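Local coordinates for sugar-phosphate aldolase (Thermotoga maritima, PDB 1PVT), which belongs to the class II aldolase and adducin N-terminal domain family, with an AraD-like fold of helices packed on a mixed beta-sheet, at residues 11-16 with 205-210; 69-72 with 77-80; 164-169 with 180-185; 189-192 with 196-199. All blocks are in the same frame, centred on the assembly; numbering follows the deposited sequence.

Interaction 1. Residues 11-16 with 205-210; sequences QKVAYW and EAYDRV
Tyr207 reaches across from helix 203-224 and meets helix 2-19 at two residues one turn apart, Val13 and Trp16. Val13 spans the base of the tyrosine: its CG1 lies 3.9 Å from Tyr207 CB and equally near the ring carbon CD1, while its CG2 touches the same CB, the two side chains running antiparallel past one another. Farther out, the phenol end abuts the root of the Trp16 side chain, with Trp16 CB 3.7 Å from Tyr207 CZ. CG anti to the backbone N (chi1 178°) directs the tyrosine ring toward Trp16. The CA atoms of Val13 and Tyr207, the nearest pair of segments 11-16 and 205-210, are 6.7 Å apart. The Trp16 indole leads off from the contact, and Tyr15 CD2 lies over one of its faces. Lys20 and Leu22, in a loop, also touch Tyr207. On the helix of Tyr207, Arg209 forms a salt bridge with Glu205 and another with Asp187. A branched valine suits the buried base of the ring, and a tyrosine suits a place where its apolar body is enclosed while its hydroxyl comes beside a helix backbone. The contact between the two helices therefore rests mainly on van der Waals packing.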
loop_
_atom_site.group_PDB
_atom_site.type_symbol
_atom_site.label_atom_id
_atom_site.label_comp_id
_atom_site.label_asym_id
_atom_site.label_seq_id
_atom_site.Cartn_x
_atom_site.Cartn_y
_atom_site.Cartn_z
ATOM N N GLN A 11 2.476 -13.172 0.879
ATOM C CA GLN A 11 1.440 -14.085 0.425
ATOM C C GLN A 11 0.350 -14.255 1.469
ATOM O O GLN A 11 -0.837 -14.264 1.141
ATOM C CB GLN A 11 2.050 -15.430 0.085
ATOM C CG GLN A 11 2.862 -15.390 -1.176
ATOM C CD GLN A 11 3.330 -16.764 -1.594
ATOM O OE1 GLN A 11 4.148 -17.386 -0.913
ATOM N NE2 GLN A 11 2.805 -17.256 -2.715
ATOM N N LYS A 12 0.754 -14.382 2.727
ATOM C CA LYS A 12 -0.201 -14.527 3.813
ATOM C C LYS A 12 -1.142 -13.321 3.838
ATOM O O LYS A 12 -2.353 -13.476 3.972
ATOM C CB LYS A 12 0.536 -14.672 5.145
ATOM C CG LYS A 12 -0.377 -14.748 6.357
ATOM C CD LYS A 12 0.389 -15.116 7.632
ATOM C CE LYS A 12 -0.507 -15.020 8.879
ATOM N NZ LYS A 12 -1.702 -15.921 8.816
ATOM N N VAL A 13 -0.590 -12.120 3.694
ATOM C CA VAL A 13 -1.402 -10.896 3.682
ATOM C C VAL A 13 -2.348 -10.860 2.473
ATOM O O VAL A 13 -3.492 -10.418 2.584
ATOM C CB VAL A 13 -0.497 -9.623 3.677
ATOM C CG1 VAL A 13 -1.301 -8.384 3.249
ATOM C CG2 VAL A 13 0.117 -9.421 5.069
ATOM N N ALA A 14 -1.864 -11.327 1.327
ATOM C CA ALA A 14 -2.670 -11.359 0.117
ATOM C C ALA A 14 -3.879 -12.207 0.394
ATOM O O ALA A 14 -4.982 -11.867 -0.004
ATOM C CB ALA A 14 -1.894 -11.965 -1.006
ATOM N N TYR A 15 -3.664 -13.324 1.077
ATOM C CA TYR A 15 -4.754 -14.231 1.402
ATOM C C TYR A 15 -5.808 -13.561 2.256
ATOM O O TYR A 15 -6.979 -13.518 1.889
ATOM C CB TYR A 15 -4.245 -15.444 2.159
ATOM C CG TYR A 15 -5.368 -16.343 2.592
ATOM C CD1 TYR A 15 -6.071 -17.093 1.658
ATOM C CD2 TYR A 15 -5.771 -16.395 3.928
ATOM C CE1 TYR A 15 -7.153 -17.874 2.031
ATOM C CE2 TYR A 15 -6.857 -17.172 4.319
ATOM C CZ TYR A 15 -7.550 -17.912 3.361
ATOM O OH TYR A 15 -8.652 -18.674 3.713
ATOM N N TRP A 16 -5.399 -13.045 3.404
ATOM C CA TRP A 16 -6.346 -12.397 4.286
ATOM C C TRP A 16 -7.091 -11.258 3.634
ATOM O O TRP A 16 -8.259 -11.008 3.923
ATOM C CB TRP A 16 -5.628 -11.936 5.539
ATOM C CG TRP A 16 -5.460 -13.093 6.428
ATOM C CD1 TRP A 16 -4.368 -13.909 6.539
ATOM C CD2 TRP A 16 -6.494 -13.694 7.206
ATOM N NE1 TRP A 16 -4.664 -14.993 7.333
ATOM C CE2 TRP A 16 -5.966 -14.886 7.756
ATOM C CE3 TRP A 16 -7.828 -13.340 7.489
ATOM C CZ2 TRP A 16 -6.723 -15.731 8.572
ATOM C CZ3 TRP A 16 -8.579 -14.175 8.297
ATOM C CH2 TRP A 16 -8.023 -15.361 8.832
ATOM N N GLU A 205 2.013 -5.458 9.436
ATOM C CA GLU A 205 1.603 -4.266 10.171
ATOM C C GLU A 205 0.782 -3.344 9.266
ATOM O O GLU A 205 -0.192 -2.732 9.714
ATOM C CB GLU A 205 2.825 -3.522 10.720
ATOM C CG GLU A 205 2.480 -2.191 11.394
ATOM C CD GLU A 205 3.690 -1.493 12.009
ATOM O OE1 GLU A 205 4.121 -1.897 13.113
ATOM O OE2 GLU A 205 4.213 -0.541 11.385
ATOM N N ALA A 206 1.177 -3.241 7.997
ATOM C CA ALA A 206 0.442 -2.416 7.051
ATOM C C ALA A 206 -0.968 -3.000 6.969
ATOM O O ALA A 206 -1.949 -2.280 7.122
ATOM C CB ALA A 206 1.108 -2.452 5.690
ATOM N N TYR A 207 -1.063 -4.310 6.744
ATOM C CA TYR A 207 -2.360 -4.975 6.664
ATOM C C TYR A 207 -3.205 -4.687 7.899
ATOM O O TYR A 207 -4.411 -4.467 7.803
ATOM C CB TYR A 207 -2.194 -6.485 6.540
ATOM C CG TYR A 207 -3.520 -7.211 6.513
ATOM C CD1 TYR A 207 -4.338 -7.162 5.396
ATOM C CD2 TYR A 207 -3.984 -7.897 7.623
ATOM C CE1 TYR A 207 -5.575 -7.770 5.389
ATOM C CE2 TYR A 207 -5.224 -8.506 7.620
ATOM C CZ TYR A 207 -6.010 -8.435 6.500
ATOM O OH TYR A 207 -7.245 -9.020 6.492
ATOM N N ASP A 208 -2.571 -4.712 9.063
ATOM C CA ASP A 208 -3.270 -4.442 10.312
ATOM C C ASP A 208 -3.936 -3.067 10.332
ATOM O O ASP A 208 -4.985 -2.886 10.947
ATOM C CB ASP A 208 -2.299 -4.542 11.488
ATOM C CG ASP A 208 -2.249 -5.927 12.076
ATOM O OD1 ASP A 208 -2.468 -6.891 11.315
ATOM O OD2 ASP A 208 -1.984 -6.051 13.289
ATOM N N ARG A 209 -3.329 -2.090 9.676
ATOM C CA ARG A 209 -3.913 -0.760 9.665
ATOM C C ARG A 209 -5.081 -0.676 8.686
ATOM O O ARG A 209 -6.005 0.103 8.888
ATOM C CB ARG A 209 -2.849 0.275 9.328
ATOM C CG ARG A 209 -1.676 0.308 10.300
ATOM C CD ARG A 209 -0.751 1.445 9.897
ATOM N NE ARG A 209 0.666 1.207 10.162
ATOM C CZ ARG A 209 1.282 1.524 11.290
ATOM N NH1 ARG A 209 0.609 2.094 12.278
ATOM N NH2 ARG A 209 2.579 1.294 11.409
ATOM N N VAL A 210 -5.040 -1.469 7.620
ATOM C CA VAL A 210 -6.136 -1.481 6.668
ATOM C C VAL A 210 -7.341 -1.993 7.437
ATOM O O VAL A 210 -8.360 -1.314 7.536
ATOM C CB VAL A 210 -5.863 -2.431 5.516
ATOM C CG1 VAL A 210 -7.097 -2.564 4.664
ATOM C CG2 VAL A 210 -4.721 -1.913 4.693
#

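Interaction 2. Residues 69-72 with 77-80; sequences MREV and SKIC
The short helix 69-72 and the 3-10 turn leading into strand 79-84 come together at Val72 and Lys78, whose CA atoms are 5.3 Å apart, with four residues between the segments. Here Val72 CB packs against Lys78 CB at 3.9 Å, so the lysine joins the contact first through the aliphatic root of its chain. Its amino end belongs to a second, polar layer. The lysine chain bends at chi2 (-79°) and then runs straight, bringing NZ alongside the carboxylate of Glu71, which precedes Val72 in the helix. The resulting salt bridge is long, 3.9 Å between Glu71 OE1 and Lys78 NZ, and the two side chains meet at a slant. A water lies between the charges, accepting a weak bond from Lys78 NZ at 3.3 Å; its modelled approach to Glu71 OE1 is too short to be relied on. Glu71 OE1 is also paired with Arg68, so one carboxylate oxygen faces two cationic side chains, which would be expected to favour its charged form.

On the inner side, Val72 CG2 approaches Ile79 CG1 at 4.4 Å, a loose apolar contact. Both residues also touch helix 2-19, Val72 at Ala14 and Ile79 at Ile10 and Gln11, and Gln11 NE2 bonds to Val72 O. Branched apolar residues fit this buried side, whereas the long, flexible Glu71 and Lys78 can meet at the partly exposed margin. Hydrophobic contact thus joins the helix to the strand, while a long and probably adaptable ion pair bridges the outside of the turn.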
loop_
_atom_site.group_PDB
_atom_site.type_symbol
_atom_site.label_atom_id
_atom_site.label_comp_id
_atom_site.label_asym_id
_atom_site.label_seq_id
_atom_site.Cartn_x
_atom_site.Cartn_y
_atom_site.Cartn_z
HETATM N N MSE A 69 -4.886 -10.726 -5.428
HETATM C CA MSE A 69 -4.571 -11.259 -4.119
HETATM C C MSE A 69 -5.023 -12.691 -3.908
HETATM O O MSE A 69 -4.346 -13.460 -3.220
HETATM C CB MSE A 69 -5.184 -10.378 -3.034
HETATM C CG MSE A 69 -4.786 -8.921 -3.134
HETATM SE SE MSE A 69 -2.849 -8.599 -3.241
HETATM C CE MSE A 69 -2.642 -8.630 -5.175
ATOM N N ARG A 70 -6.161 -13.057 -4.497
ATOM C CA ARG A 70 -6.694 -14.404 -4.306
ATOM C C ARG A 70 -5.831 -15.387 -5.031
ATOM O O ARG A 70 -6.079 -16.587 -4.994
ATOM C CB ARG A 70 -8.133 -14.513 -4.812
ATOM C CG ARG A 70 -8.301 -14.473 -6.325
ATOM C CD ARG A 70 -9.744 -14.804 -6.744
ATOM N NE ARG A 70 -9.885 -14.924 -8.196
ATOM C CZ ARG A 70 -10.121 -13.902 -9.014
ATOM N NH1 ARG A 70 -10.257 -12.675 -8.519
ATOM N NH2 ARG A 70 -10.206 -14.105 -10.328
ATOM N N GLU A 71 -4.801 -14.852 -5.682
ATOM C CA GLU A 71 -3.857 -15.656 -6.441
ATOM C C GLU A 71 -2.416 -15.513 -5.955
ATOM O O GLU A 71 -1.706 -16.511 -5.834
ATOM C CB GLU A 71 -3.937 -15.295 -7.923
ATOM C CG GLU A 71 -5.344 -15.388 -8.492
ATOM C CD GLU A 71 -5.371 -15.481 -10.017
ATOM O OE1 GLU A 71 -4.760 -14.614 -10.692
ATOM O OE2 GLU A 71 -6.015 -16.427 -10.535
ATOM N N VAL A 72 -1.975 -14.293 -5.659
ATOM C CA VAL A 72 -0.603 -14.136 -5.218
ATOM C C VAL A 72 -0.351 -14.832 -3.891
ATOM O O VAL A 72 0.799 -15.071 -3.516
ATOM C CB VAL A 72 -0.189 -12.648 -5.118
ATOM C CG1 VAL A 72 -1.236 -11.771 -5.772
ATOM C CG2 VAL A 72 0.073 -12.270 -3.673
ATOM N N SER A 77 4.891 -16.569 -8.002
ATOM C CA SER A 77 5.454 -16.129 -9.264
ATOM C C SER A 77 4.780 -14.806 -9.572
ATOM O O SER A 77 5.179 -14.096 -10.486
ATOM C CB SER A 77 5.115 -17.095 -10.376
ATOM O OG SER A 77 3.835 -16.775 -10.874
ATOM N N LYS A 78 3.730 -14.499 -8.814
ATOM C CA LYS A 78 2.982 -13.256 -8.988
ATOM C C LYS A 78 3.608 -12.138 -8.157
ATOM O O LYS A 78 3.031 -11.063 -8.031
ATOM C CB LYS A 78 1.529 -13.427 -8.547
ATOM C CG LYS A 78 0.779 -14.568 -9.207
ATOM C CD LYS A 78 0.291 -14.225 -10.609
ATOM C CE LYS A 78 -0.625 -15.323 -11.171
ATOM N NZ LYS A 78 -1.301 -14.925 -12.446
ATOM N N ILE A 79 4.773 -12.396 -7.570
ATOM C CA ILE A 79 5.459 -11.383 -6.766
ATOM C C ILE A 79 6.816 -11.084 -7.386
ATOM O O ILE A 79 7.575 -12.003 -7.680
ATOM C CB ILE A 79 5.674 -11.858 -5.311
ATOM C CG1 ILE A 79 4.316 -12.042 -4.617
ATOM C CG2 ILE A 79 6.563 -10.855 -4.561
ATOM C CD1 ILE A 79 4.405 -12.504 -3.176
ATOM N N CYS A 80 7.119 -9.802 -7.580
ATOM C CA CYS A 80 8.386 -9.404 -8.189
ATOM C C CYS A 80 9.439 -8.904 -7.212
ATOM O O CYS A 80 9.161 -8.097 -6.323
ATOM C CB CYS A 80 8.157 -8.323 -9.258
ATOM S SG CYS A 80 7.279 -8.859 -10.748
HETATM O O HOH W 1 -3.130 -12.835 -10.738
#

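Interaction 3. Residues 164-169 with 180-185; sequences VVEFEK and VEKSEG
Lys182, at the end of helix 173-182, donates from NZ to Glu166 OE2 at 2.9 Å, a hydrogen bond within a salt bridge. The ammonium group approaches OE2 from the syn side of the carboxylate and lies 16° out of its plane, while the two side chains cross at about a right angle. Both chains fold to make this meeting: Glu166 bends at chi2 (73°), and Lys182 turns at chi2 and again at chi4, so that its tip swings round to the carboxylate. The other oxygen, Glu166 OE1, is paired with Lys178, one turn earlier in the same helix. The glutamate is therefore held between two lysines, each oxygen having its own cationic partner. Such surroundings would probably stabilise its negative charge.

Beneath the ion pair, the methylenes of Lys182 lie across Val165. Val165 CG2 touches Lys182 CG at 3.4 Å and its CB at 4.0 Å, the two chains meeting at a slant, and Lys182 CG also passes 4.2 Å from Val164 O. Val165 also packs against Val189 and Trp191 of the neighbouring strand, so this buried valine links its own strand to the helix that packs on the sheet. Val164 points away from the helix and reaches the loop residues Phe140 and Gln141. The contact joins the first strand of a beta-alpha-beta unit to its crossover helix. A lysine fits the boundary position by dividing its labour: its hydrocarbon part roofs the buried valine, and its charge is neutralised by an exposed glutamate.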
loop_
_atom_site.group_PDB
_atom_site.type_symbol
_atom_site.label_atom_id
_atom_site.label_comp_id
_atom_site.label_asym_id
_atom_site.label_seq_id
_atom_site.Cartn_x
_atom_site.Cartn_y
_atom_site.Cartn_z
ATOM N N VAL A 164 -6.013 12.643 3.219
ATOM C CA VAL A 164 -6.584 12.260 1.938
ATOM C C VAL A 164 -5.696 12.825 0.849
ATOM O O VAL A 164 -4.970 13.781 1.081
ATOM C CB VAL A 164 -7.997 12.829 1.767
ATOM C CG1 VAL A 164 -8.588 12.350 0.463
ATOM C CG2 VAL A 164 -8.868 12.412 2.930
ATOM N N VAL A 165 -5.757 12.236 -0.337
ATOM C CA VAL A 165 -4.940 12.688 -1.457
ATOM C C VAL A 165 -5.749 12.778 -2.752
ATOM O O VAL A 165 -6.290 11.776 -3.222
ATOM C CB VAL A 165 -3.750 11.732 -1.685
ATOM C CG1 VAL A 165 -2.999 12.121 -2.953
ATOM C CG2 VAL A 165 -2.821 11.766 -0.486
ATOM N N GLU A 166 -5.822 13.978 -3.330
ATOM C CA GLU A 166 -6.559 14.190 -4.575
ATOM C C GLU A 166 -5.957 13.283 -5.647
ATOM O O GLU A 166 -4.836 13.500 -6.114
ATOM C CB GLU A 166 -6.470 15.651 -5.031
ATOM C CG GLU A 166 -6.173 16.666 -3.926
ATOM C CD GLU A 166 -4.721 16.612 -3.441
ATOM O OE1 GLU A 166 -3.803 16.607 -4.299
ATOM O OE2 GLU A 166 -4.497 16.582 -2.206
ATOM N N PHE A 167 -6.718 12.260 -6.019
ATOM C CA PHE A 167 -6.298 11.286 -7.014
ATOM C C PHE A 167 -6.407 11.864 -8.421
ATOM O O PHE A 167 -7.495 12.244 -8.857
ATOM C CB PHE A 167 -7.182 10.041 -6.904
ATOM C CG PHE A 167 -6.578 8.808 -7.514
ATOM C CD1 PHE A 167 -5.866 7.907 -6.729
ATOM C CD2 PHE A 167 -6.717 8.550 -8.875
ATOM C CE1 PHE A 167 -5.301 6.763 -7.292
ATOM C CE2 PHE A 167 -6.155 7.408 -9.445
ATOM C CZ PHE A 167 -5.447 6.513 -8.653
ATOM N N GLU A 168 -5.284 11.913 -9.132
ATOM C CA GLU A 168 -5.270 12.453 -10.488
ATOM C C GLU A 168 -4.860 11.410 -11.528
ATOM O O GLU A 168 -5.651 11.027 -12.394
ATOM C CB GLU A 168 -4.305 13.643 -10.575
ATOM C CG GLU A 168 -4.545 14.775 -9.570
ATOM C CD GLU A 168 -5.807 15.580 -9.846
ATOM O OE1 GLU A 168 -6.085 15.868 -11.030
ATOM O OE2 GLU A 168 -6.510 15.941 -8.873
ATOM N N LYS A 169 -3.609 10.964 -11.435
ATOM C CA LYS A 169 -3.060 9.981 -12.368
ATOM C C LYS A 169 -2.752 8.649 -11.677
ATOM O O LYS A 169 -2.096 8.622 -10.629
ATOM C CB LYS A 169 -1.764 10.512 -13.000
ATOM C CG LYS A 169 -1.839 11.949 -13.518
ATOM C CD LYS A 169 -0.465 12.453 -13.991
ATOM C CE LYS A 169 -0.500 13.941 -14.366
ATOM N NZ LYS A 169 0.811 14.440 -14.891
ATOM N N VAL A 180 3.571 11.044 -0.426
ATOM C CA VAL A 180 4.636 11.177 0.561
ATOM C C VAL A 180 4.466 12.431 1.412
ATOM O O VAL A 180 4.683 12.402 2.623
ATOM C CB VAL A 180 6.027 11.212 -0.111
ATOM C CG1 VAL A 180 7.120 11.267 0.950
ATOM C CG2 VAL A 180 6.207 9.988 -0.991
ATOM N N GLU A 181 4.065 13.527 0.777
ATOM C CA GLU A 181 3.873 14.792 1.481
ATOM C C GLU A 181 2.817 14.688 2.580
ATOM O O GLU A 181 3.046 15.105 3.720
ATOM C CB GLU A 181 3.467 15.876 0.489
ATOM C CG GLU A 181 4.358 15.923 -0.732
ATOM C CD GLU A 181 3.939 17.002 -1.706
ATOM O OE1 GLU A 181 2.733 17.060 -2.038
ATOM O OE2 GLU A 181 4.816 17.785 -2.142
ATOM N N LYS A 182 1.658 14.140 2.224
ATOM C CA LYS A 182 0.560 13.971 3.166
ATOM C C LYS A 182 0.962 12.868 4.138
ATOM O O LYS A 182 0.595 12.880 5.314
ATOM C CB LYS A 182 -0.705 13.565 2.415
ATOM C CG LYS A 182 -0.795 14.126 1.000
ATOM C CD LYS A 182 -0.823 15.647 0.978
ATOM C CE LYS A 182 -0.760 16.174 -0.454
ATOM N NZ LYS A 182 -1.897 15.701 -1.302
ATOM N N SER A 183 1.734 11.917 3.628
ATOM C CA SER A 183 2.202 10.793 4.422
ATOM C C SER A 183 3.374 11.177 5.328
ATOM O O SER A 183 4.214 10.336 5.666
ATOM C CB SER A 183 2.626 9.656 3.494
ATOM O OG SER A 183 3.155 8.567 4.231
ATOM N N GLU A 184 3.433 12.446 5.725
ATOM C CA GLU A 184 4.519 12.916 6.580
ATOM C C GLU A 184 4.451 12.245 7.948
ATOM O O GLU A 184 3.602 12.580 8.776
ATOM C CB GLU A 184 4.452 14.444 6.733
ATOM C CG GLU A 184 5.641 15.088 7.476
ATOM C CD GLU A 184 6.975 14.934 6.745
ATOM O OE1 GLU A 184 7.056 15.291 5.546
ATOM O OE2 GLU A 184 7.948 14.465 7.375
ATOM N N GLY A 185 5.347 11.283 8.166
ATOM C CA GLY A 185 5.390 10.571 9.433
ATOM C C GLY A 185 4.082 9.893 9.801
ATOM O O GLY A 185 3.941 9.364 10.908
#

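Interaction 4. Residues 189-192 with 196-199; sequences VLWD and VVAF
Trp191 presents one face of its indole to Val197, whose CG2 methyl sits 3.6 Å from the centroid of the five-membered ring and 29° off the ring normal. This CH-pi contact is displaced toward the rim of the indole, with Trp191 CE2 the nearest ring atom at 3.3 Å. Val197 CG2 lies anti to its own carbonyl carbon, the placement that turns this methyl to the ring. His125 and Phe167 also meet the indole, and Thr179 takes a weak bond from its NE1, so a broad ring suits this buried junction. Leu190 and Val196 form a second apolar pair, CD2 of the leucine lying 3.8 Å from CB of the valine. The backbones supply the polar links: Val189 and Val197 make a hydrogen-bonded antiparallel pair, with Val189 N to Val197 O and Val197 N to Val189 O both 3.0 Å. The first is the straighter, at 169° about the hydrogen. Leu190 and Val196 follow as the non-hydrogen-bonded pair, their side chains on the sheet face opposite to that of Val189 and Val197. Beta-branched and bulky apolar residues fit strands covered on both faces, here in an antiparallel beta hairpin inside the mixed sheet of this AraD-like fold.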
loop_
_atom_site.group_PDB
_atom_site.type_symbol
_atom_site.label_atom_id
_atom_site.label_comp_id
_atom_site.label_asym_id
_atom_site.label_seq_id
_atom_site.Cartn_x
_atom_site.Cartn_y
_atom_site.Cartn_z
ATOM N N VAL A 189 -2.586 6.782 4.031
ATOM C CA VAL A 189 -3.089 7.834 3.163
ATOM C C VAL A 189 -4.275 7.304 2.389
ATOM O O VAL A 189 -4.205 6.216 1.823
ATOM C CB VAL A 189 -2.018 8.302 2.163
ATOM C CG1 VAL A 189 -2.676 8.821 0.879
ATOM C CG2 VAL A 189 -1.183 9.403 2.798
ATOM N N LEU A 190 -5.360 8.073 2.366
ATOM C CA LEU A 190 -6.561 7.674 1.646
ATOM C C LEU A 190 -6.582 8.352 0.301
ATOM O O LEU A 190 -6.702 9.572 0.247
ATOM C CB LEU A 190 -7.814 8.099 2.403
ATOM C CG LEU A 190 -8.221 7.321 3.640
ATOM C CD1 LEU A 190 -9.140 8.190 4.450
ATOM C CD2 LEU A 190 -8.890 6.009 3.259
ATOM N N TRP A 191 -6.448 7.585 -0.781
ATOM C CA TRP A 191 -6.513 8.181 -2.115
ATOM C C TRP A 191 -7.989 8.357 -2.350
ATOM O O TRP A 191 -8.686 7.411 -2.706
ATOM C CB TRP A 191 -5.951 7.263 -3.198
ATOM C CG TRP A 191 -4.482 7.026 -3.111
ATOM C CD1 TRP A 191 -3.589 7.658 -2.287
ATOM C CD2 TRP A 191 -3.727 6.077 -3.871
ATOM N NE1 TRP A 191 -2.324 7.155 -2.490
ATOM C CE2 TRP A 191 -2.383 6.185 -3.458
ATOM C CE3 TRP A 191 -4.058 5.146 -4.858
ATOM C CZ2 TRP A 191 -1.372 5.395 -4.000
ATOM C CZ3 TRP A 191 -3.052 4.363 -5.395
ATOM C CH2 TRP A 191 -1.724 4.492 -4.965
ATOM N N ASP A 192 -8.464 9.573 -2.126
ATOM C CA ASP A 192 -9.869 9.875 -2.287
ATOM C C ASP A 192 -10.456 9.223 -3.529
ATOM O O ASP A 192 -9.996 9.467 -4.647
ATOM C CB ASP A 192 -10.079 11.389 -2.335
ATOM C CG ASP A 192 -11.543 11.765 -2.370
ATOM O OD1 ASP A 192 -12.171 11.558 -3.431
ATOM O OD2 ASP A 192 -12.064 12.252 -1.335
ATOM N N VAL A 196 -7.195 2.931 -0.195
ATOM C CA VAL A 196 -6.195 3.402 0.725
ATOM C C VAL A 196 -4.865 2.714 0.564
ATOM O O VAL A 196 -4.768 1.654 -0.046
ATOM C CB VAL A 196 -6.672 3.168 2.152
ATOM C CG1 VAL A 196 -6.923 1.693 2.349
ATOM C CG2 VAL A 196 -5.644 3.651 3.144
ATOM N N VAL A 197 -3.849 3.340 1.144
ATOM C CA VAL A 197 -2.484 2.847 1.134
ATOM C C VAL A 197 -1.993 2.867 2.568
ATOM O O VAL A 197 -2.082 3.892 3.232
ATOM C CB VAL A 197 -1.574 3.765 0.340
ATOM C CG1 VAL A 197 -0.188 3.156 0.268
ATOM C CG2 VAL A 197 -2.148 3.996 -1.036
ATOM N N ALA A 198 -1.465 1.747 3.045
ATOM C CA ALA A 198 -0.991 1.686 4.421
ATOM C C ALA A 198 0.470 1.295 4.511
ATOM O O ALA A 198 0.959 0.501 3.709
ATOM C CB ALA A 198 -1.839 0.713 5.218
ATOM N N PHE A 199 1.157 1.843 5.507
ATOM C CA PHE A 199 2.580 1.577 5.688
ATOM C C PHE A 199 2.821 0.907 7.029
ATOM O O PHE A 199 1.937 0.890 7.883
ATOM C CB PHE A 199 3.364 2.895 5.627
ATOM C CG PHE A 199 2.873 3.840 4.569
ATOM C CD1 PHE A 199 2.404 5.101 4.912
ATOM C CD2 PHE A 199 2.846 3.459 3.230
ATOM C CE1 PHE A 199 1.913 5.968 3.937
ATOM C CE2 PHE A 199 2.356 4.322 2.241
ATOM C CZ PHE A 199 1.889 5.574 2.594
#

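Overall arrangement
Interactions 3 and 4 are neighbours, their centres 8 Å apart: strand 163-165 pairs with strand 188-191, probably through a bond of 2.9 Å from Val165 N to Leu190 O, which carries the sheet from the hairpin to its edge. Interaction 4 passes directly into interaction 1, because strand 196-200 leads into helix 203-224, where Arg209 NE comes 2.6 Å from Phe199 O. Interaction 1 in turn adjoins interaction 2 through helix 2-19, with Gln11 NE2 3.1 Å from Val72 O. Interactions 2 and 3, with centres about 26 Å apart, lie on opposite sides of the chain's centre, yet both reach the same mixed sheet.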